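Side-chain contacts in putative MAR1 (Leishmania donovani, PDB 1X9G), which is of unknown function, is named a putative ribonuclease and belongs to the isochorismatase superfamily, which includes many cysteine-dependent hydrolases: residues Glu102-Val107 and Ala126-Met131; Cys25-Glu30 and His118-Gln123. One frame throughout, in Å; residues are numbered along the deposited sequence.

Interaction 1: Glu102-Val107 and Ala126-Met131; sequences ELLEDV and ADLLDM
The carbonyl oxygen of Leu104, the residue that reaches across to Leu128 and Met131, is gripped twice: Val107 N closes a type I beta turn onto Leu104 O at 3.3 Å, and Lys133 NZ is bonded to it as well. Lys133 also holds Val107 O, so a single ammonium group bonds the carbonyls at both ends of the turn that carries the chain from helix 98-102 into strand 109-115. From this turn Leu104 extends its side chain toward helix 117-130. CG lies anti to the carbonyl carbon (chi1 -67°) and chi2 is near 174°, an outstretched form that brings CD1 within 3.7 Å of Leu128 CD1. The two leucines meet methyl to methyl, their side chains at about a right angle. Met131, just past the end of the helix, adds a looser touch, its SD 4.5 Å from Leu104 CD1; the long, only mildly polar methionine can span the gap to the leucine and tolerate partial exposure. Val96 packs on both Leu128 and Met131, while Ala22 of strand 21-26 lies against Leu104. The polar bonds probably help hold the loop in shape, whereas the joint between loop and helix is wholly apolar, resting on shape and burial.

Interaction 2: Cys25-Glu30 and His118-Gln123; sequences CVDLQE and HACILQ
Apolar contacts join Val26, the last residue of strand 21-26, to the first turns of helix 117-130. Val26 points at the helix and spreads both methyls toward Ile121: CG1 lies 3.5 Å from Ile121 CD1, and CG2 is 3.9 Å from the same atom. The first bond of the Ile121 side chain runs past the strand rather than at it, but CG1 is anti to the carbonyl carbon (chi1 -66°) and chi2 of -69° turns CD1 back to the valine. Val26 CG2 also meets Cys120 CB at 4.1 Å. The beta-branched valine offers two methyls close to the strand, while isoleucine's longer branch lets CD1 reach them; Val112 of strand 109-115 packs on both Val26 and Ile121, closing the cluster from the sheet.

Polar groups gather one residue further on. Asp27, directed at the helix from the carboxyl end of the strand, has OD1 3.6 Å from Cys120 CB; the still shorter approach to SG in the model is doubtful. The carboxylate is held from elsewhere: Lys90 makes a salt bridge to OD1 and Thr65 a hydrogen bond to OD2, which together should restrain its rotation. The CB of Cys120 points toward the strand, on the side of this carboxylate. Nearby, His118 is bonded through ND1 to Ser144 and through NE2 to Glu170 of the second subunit, so the start of the helix also belongs to an interface.

An aspartate at the end of a central parallel strand, a lysine bonded to it and a cysteine early in the helix that follows the adjacent strand 109-115 match the Asp-Lys-Cys triad of isochorismatase-like cysteine hydrolases; Asp27, Lys90 and Cys120 probably form that site in this alpha/beta fold.

Helix 117-130 serves both contacts, its early turns in interaction 2 and its last turn in interaction 1, with centres about 17 Å apart. Each also involves strand 21-26: interaction 2 directly through its end, interaction 1 through Ala22 near its start. Both are largely buried, but interaction 1 lies farther from the centre of the chain and includes a partly exposed residue, whereas every touching residue of interaction 2 is buried. The chemistry follows: loop and helix end meet by apolar side-chain packing alone, while at the carboxyl end of the sheet an apolar cluster adjoins a carboxylate and a thiol. The second subunit approaches the helix at both places.

Interaction 1: Glu102-Val107 and Ala126-Met131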
loop_
_atom_site.group_PDB
_atom_site.type_symbol
_atom_site.label_atom_id
_atom_site.label_comp_id
_atom_site.label_asym_id
_atom_site.label_seq_id
_atom_site.Cartn_x
_atom_site.Cartn_y
_atom_site.Cartn_z
ATOM N N GLU A 102 -26.228 -3.725 -21.011
ATOM C CA GLU A 102 -26.427 -4.585 -22.169
ATOM C C GLU A 102 -25.257 -4.451 -23.159
ATOM O O GLU A 102 -24.876 -5.413 -23.842
ATOM C CB GLU A 102 -27.795 -4.336 -22.842
ATOM C CG GLU A 102 -28.281 -2.866 -22.939
ATOM C CD GLU A 102 -29.701 -2.729 -23.572
ATOM O OE1 GLU A 102 -30.236 -3.756 -24.097
ATOM O OE2 GLU A 102 -30.275 -1.592 -23.549
ATOM N N LEU A 103 -24.673 -3.255 -23.193
ATOM C CA LEU A 103 -23.522 -2.965 -24.040
ATOM C C LEU A 103 -22.228 -3.614 -23.491
ATOM O O LEU A 103 -21.151 -3.492 -24.087
ATOM C CB LEU A 103 -23.409 -1.449 -24.180
ATOM C CG LEU A 103 -22.739 -0.659 -25.303
ATOM C CD1 LEU A 103 -23.256 -0.996 -26.739
ATOM C CD2 LEU A 103 -22.958 0.794 -24.987
ATOM N N LEU A 104 -22.373 -4.342 -22.380
ATOM C CA LEU A 104 -21.296 -5.107 -21.730
ATOM C C LEU A 104 -21.677 -6.578 -21.577
ATOM O O LEU A 104 -20.977 -7.342 -20.911
ATOM C CB LEU A 104 -21.013 -4.551 -20.315
ATOM C CG LEU A 104 -20.415 -3.162 -20.157
ATOM C CD1 LEU A 104 -20.349 -2.743 -18.653
ATOM C CD2 LEU A 104 -19.071 -3.018 -20.846
ATOM N N GLU A 105 -22.809 -6.963 -22.155
ATOM C CA GLU A 105 -23.270 -8.345 -22.045
ATOM C C GLU A 105 -22.243 -9.348 -22.548
ATOM O O GLU A 105 -22.205 -10.470 -22.046
ATOM C CB GLU A 105 -24.620 -8.562 -22.733
ATOM C CG GLU A 105 -25.850 -8.539 -21.793
ATOM C CD GLU A 105 -27.198 -8.539 -22.566
ATOM O OE1 GLU A 105 -27.415 -9.421 -23.439
ATOM O OE2 GLU A 105 -28.044 -7.647 -22.297
ATOM N N ASP A 106 -21.395 -8.939 -23.497
ATOM C CA ASP A 106 -20.357 -9.834 -24.067
ATOM C C ASP A 106 -18.916 -9.321 -23.928
ATOM O O ASP A 106 -18.037 -9.701 -24.734
ATOM C CB ASP A 106 -20.635 -10.071 -25.560
ATOM C CG ASP A 106 -20.510 -8.792 -26.383
ATOM O OD1 ASP A 106 -20.427 -7.692 -25.784
ATOM O OD2 ASP A 106 -20.498 -8.884 -27.630
ATOM N N VAL A 107 -18.685 -8.441 -22.944
ATOM C CA VAL A 107 -17.390 -7.769 -22.774
ATOM C C VAL A 107 -16.737 -8.376 -21.555
ATOM O O VAL A 107 -17.409 -8.584 -20.547
ATOM C CB VAL A 107 -17.527 -6.185 -22.718
ATOM C CG1 VAL A 107 -16.261 -5.489 -22.149
ATOM C CG2 VAL A 107 -17.812 -5.610 -24.126
ATOM N N ALA A 126 -16.672 -0.346 -8.701
ATOM C CA ALA A 126 -17.282 -1.335 -7.790
ATOM C C ALA A 126 -18.428 -2.094 -8.496
ATOM O O ALA A 126 -18.554 -3.303 -8.328
ATOM C CB ALA A 126 -17.733 -0.704 -6.457
ATOM N N ASP A 127 -19.229 -1.389 -9.311
ATOM C CA ASP A 127 -20.332 -2.022 -10.108
ATOM C C ASP A 127 -19.815 -3.003 -11.182
ATOM O O ASP A 127 -20.267 -4.143 -11.262
ATOM C CB ASP A 127 -21.260 -0.981 -10.756
ATOM C CG ASP A 127 -22.143 -0.201 -9.744
ATOM O OD1 ASP A 127 -22.507 0.936 -10.099
ATOM O OD2 ASP A 127 -22.498 -0.691 -8.632
ATOM N N LEU A 128 -18.860 -2.557 -11.987
ATOM C CA LEU A 128 -18.134 -3.454 -12.873
ATOM C C LEU A 128 -17.634 -4.710 -12.168
ATOM O O LEU A 128 -17.804 -5.817 -12.686
ATOM C CB LEU A 128 -16.967 -2.719 -13.497
ATOM C CG LEU A 128 -17.138 -1.997 -14.846
ATOM C CD1 LEU A 128 -18.583 -2.108 -15.430
ATOM C CD2 LEU A 128 -16.583 -0.536 -14.817
ATOM N N LEU A 129 -17.035 -4.561 -10.973
ATOM C CA LEU A 129 -16.512 -5.729 -10.284
ATOM C C LEU A 129 -17.619 -6.682 -9.933
ATOM O O LEU A 129 -17.476 -7.876 -10.131
ATOM C CB LEU A 129 -15.639 -5.393 -9.046
ATOM C CG LEU A 129 -14.251 -4.815 -9.362
ATOM C CD1 LEU A 129 -13.520 -4.352 -8.114
ATOM C CD2 LEU A 129 -13.365 -5.685 -10.267
ATOM N N ASP A 130 -18.717 -6.153 -9.412
ATOM C CA ASP A 130 -19.936 -6.929 -9.184
ATOM C C ASP A 130 -20.518 -7.624 -10.421
ATOM O O ASP A 130 -21.194 -8.640 -10.285
ATOM C CB ASP A 130 -20.980 -6.080 -8.484
ATOM C CG ASP A 130 -20.708 -5.995 -7.000
ATOM O OD1 ASP A 130 -19.894 -5.138 -6.548
ATOM O OD2 ASP A 130 -21.255 -6.861 -6.275
ATOM N N MET A 131 -20.200 -7.116 -11.609
ATOM C CA MET A 131 -20.626 -7.746 -12.847
ATOM C C MET A 131 -19.649 -8.822 -13.360
ATOM O O MET A 131 -19.848 -9.371 -14.437
ATOM C CB MET A 131 -20.861 -6.678 -13.927
ATOM C CG MET A 131 -22.051 -5.770 -13.666
ATOM S SD MET A 131 -22.237 -4.630 -15.033
ATOM C CE MET A 131 -23.270 -5.604 -16.156
#

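Interaction 2: Cys25-Glu30 and His118-Gln123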
loop_
_atom_site.group_PDB
_atom_site.type_symbol
_atom_site.label_atom_id
_atom_site.label_comp_id
_atom_site.label_asym_id
_atom_site.label_seq_id
_atom_site.Cartn_x
_atom_site.Cartn_y
_atom_site.Cartn_z
ATOM N N CYS A 25 -15.147 6.041 -21.223
ATOM C CA CYS A 25 -14.641 7.391 -21.094
ATOM C C CYS A 25 -15.584 8.190 -20.204
ATOM O O CYS A 25 -16.687 8.584 -20.630
ATOM C CB CYS A 25 -14.493 8.033 -22.467
ATOM S SG CYS A 25 -14.043 9.780 -22.356
ATOM N N VAL A 26 -15.170 8.411 -18.953
ATOM C CA VAL A 26 -16.164 8.820 -17.961
ATOM C C VAL A 26 -16.192 10.304 -17.580
ATOM O O VAL A 26 -15.226 10.811 -17.069
ATOM C CB VAL A 26 -16.385 7.785 -16.773
ATOM C CG1 VAL A 26 -15.314 6.780 -16.680
ATOM C CG2 VAL A 26 -16.709 8.455 -15.436
ATOM N N ASP A 27 -17.310 10.972 -17.923
ATOM C CA ASP A 27 -17.642 12.358 -17.502
ATOM C C ASP A 27 -16.631 13.491 -17.792
ATOM O O ASP A 27 -16.579 14.495 -17.086
ATOM C CB ASP A 27 -18.095 12.382 -16.041
ATOM C CG ASP A 27 -19.256 11.438 -15.769
ATOM O OD1 ASP A 27 -19.604 11.292 -14.560
ATOM O OD2 ASP A 27 -19.834 10.858 -16.730
ATOM N N LEU A 28 -15.866 13.366 -18.866
ATOM C CA LEU A 28 -14.938 14.431 -19.246
ATOM C C LEU A 28 -15.649 15.679 -19.884
ATOM O O LEU A 28 -15.561 15.960 -21.078
ATOM C CB LEU A 28 -13.805 13.838 -20.105
ATOM C CG LEU A 28 -12.844 12.866 -19.387
ATOM C CD1 LEU A 28 -11.886 12.181 -20.348
ATOM C CD2 LEU A 28 -12.060 13.501 -18.196
ATOM N N GLN A 29 -16.342 16.446 -19.055
ATOM C CA GLN A 29 -17.242 17.503 -19.528
ATOM C C GLN A 29 -16.754 18.899 -19.129
ATOM O O GLN A 29 -15.796 19.048 -18.352
ATOM C CB GLN A 29 -18.659 17.244 -18.996
ATOM C CG GLN A 29 -18.938 15.765 -18.900
ATOM C CD GLN A 29 -20.255 15.425 -18.307
ATOM O OE1 GLN A 29 -20.451 14.309 -17.824
ATOM N NE2 GLN A 29 -21.198 16.367 -18.355
ATOM N N GLU A 30 -17.460 19.914 -19.636
ATOM C CA GLU A 30 -16.995 21.288 -19.619
ATOM C C GLU A 30 -16.915 21.905 -18.228
ATOM O O GLU A 30 -15.961 22.616 -17.937
ATOM C CB GLU A 30 -17.822 22.140 -20.600
ATOM C CG GLU A 30 -17.333 23.598 -20.813
ATOM C CD GLU A 30 -15.880 23.695 -21.306
ATOM O OE1 GLU A 30 -14.953 23.140 -20.643
ATOM O OE2 GLU A 30 -15.678 24.341 -22.363
ATOM N N HIS A 118 -12.791 9.534 -7.072
ATOM C CA HIS A 118 -13.464 9.158 -5.832
ATOM C C HIS A 118 -14.989 9.141 -5.917
ATOM O O HIS A 118 -15.655 8.851 -4.907
ATOM C CB HIS A 118 -13.045 10.114 -4.727
ATOM C CG HIS A 118 -13.466 11.522 -4.979
ATOM N ND1 HIS A 118 -12.877 12.309 -5.952
ATOM C CD2 HIS A 118 -14.453 12.268 -4.432
ATOM C CE1 HIS A 118 -13.456 13.501 -5.955
ATOM N NE2 HIS A 118 -14.405 13.505 -5.031
ATOM N N ALA A 119 -15.533 9.435 -7.107
ATOM C CA ALA A 119 -16.954 9.668 -7.242
ATOM C C ALA A 119 -17.515 8.748 -8.307
ATOM O O ALA A 119 -17.674 7.557 -8.047
ATOM C CB ALA A 119 -17.218 11.179 -7.526
ATOM N N CYS A 120 -17.752 9.247 -9.524
ATOM C CA CYS A 120 -18.246 8.410 -10.588
ATOM C C CYS A 120 -17.324 7.230 -10.865
ATOM O O CYS A 120 -17.826 6.093 -11.034
ATOM C CB CYS A 120 -18.479 9.235 -11.876
ATOM S SG CYS A 120 -19.537 10.782 -11.690
ATOM N N ILE A 121 -15.992 7.481 -10.920
ATOM C CA ILE A 121 -14.990 6.415 -11.284
ATOM C C ILE A 121 -15.073 5.291 -10.272
ATOM O O ILE A 121 -15.317 4.153 -10.609
ATOM C CB ILE A 121 -13.488 6.928 -11.346
ATOM C CG1 ILE A 121 -13.239 7.953 -12.479
ATOM C CG2 ILE A 121 -12.510 5.769 -11.445
ATOM C CD1 ILE A 121 -13.299 7.422 -13.901
ATOM N N LEU A 122 -14.917 5.670 -9.011
ATOM C CA LEU A 122 -14.992 4.761 -7.876
ATOM C C LEU A 122 -16.297 3.896 -7.890
ATOM O O LEU A 122 -16.242 2.672 -7.875
ATOM C CB LEU A 122 -14.770 5.564 -6.571
ATOM C CG LEU A 122 -14.729 4.761 -5.253
ATOM C CD1 LEU A 122 -13.433 3.961 -5.068
ATOM C CD2 LEU A 122 -14.953 5.658 -4.025
ATOM N N GLN A 123 -17.466 4.533 -7.962
ATOM C CA GLN A 123 -18.751 3.779 -8.023
ATOM C C GLN A 123 -18.866 2.906 -9.247
ATOM O O GLN A 123 -19.339 1.755 -9.172
ATOM C CB GLN A 123 -19.969 4.720 -7.891
ATOM C CG GLN A 123 -19.845 5.581 -6.627
ATOM C CD GLN A 123 -21.103 6.300 -6.227
ATOM O OE1 GLN A 123 -22.190 5.737 -6.289
ATOM N NE2 GLN A 123 -20.958 7.534 -5.736
#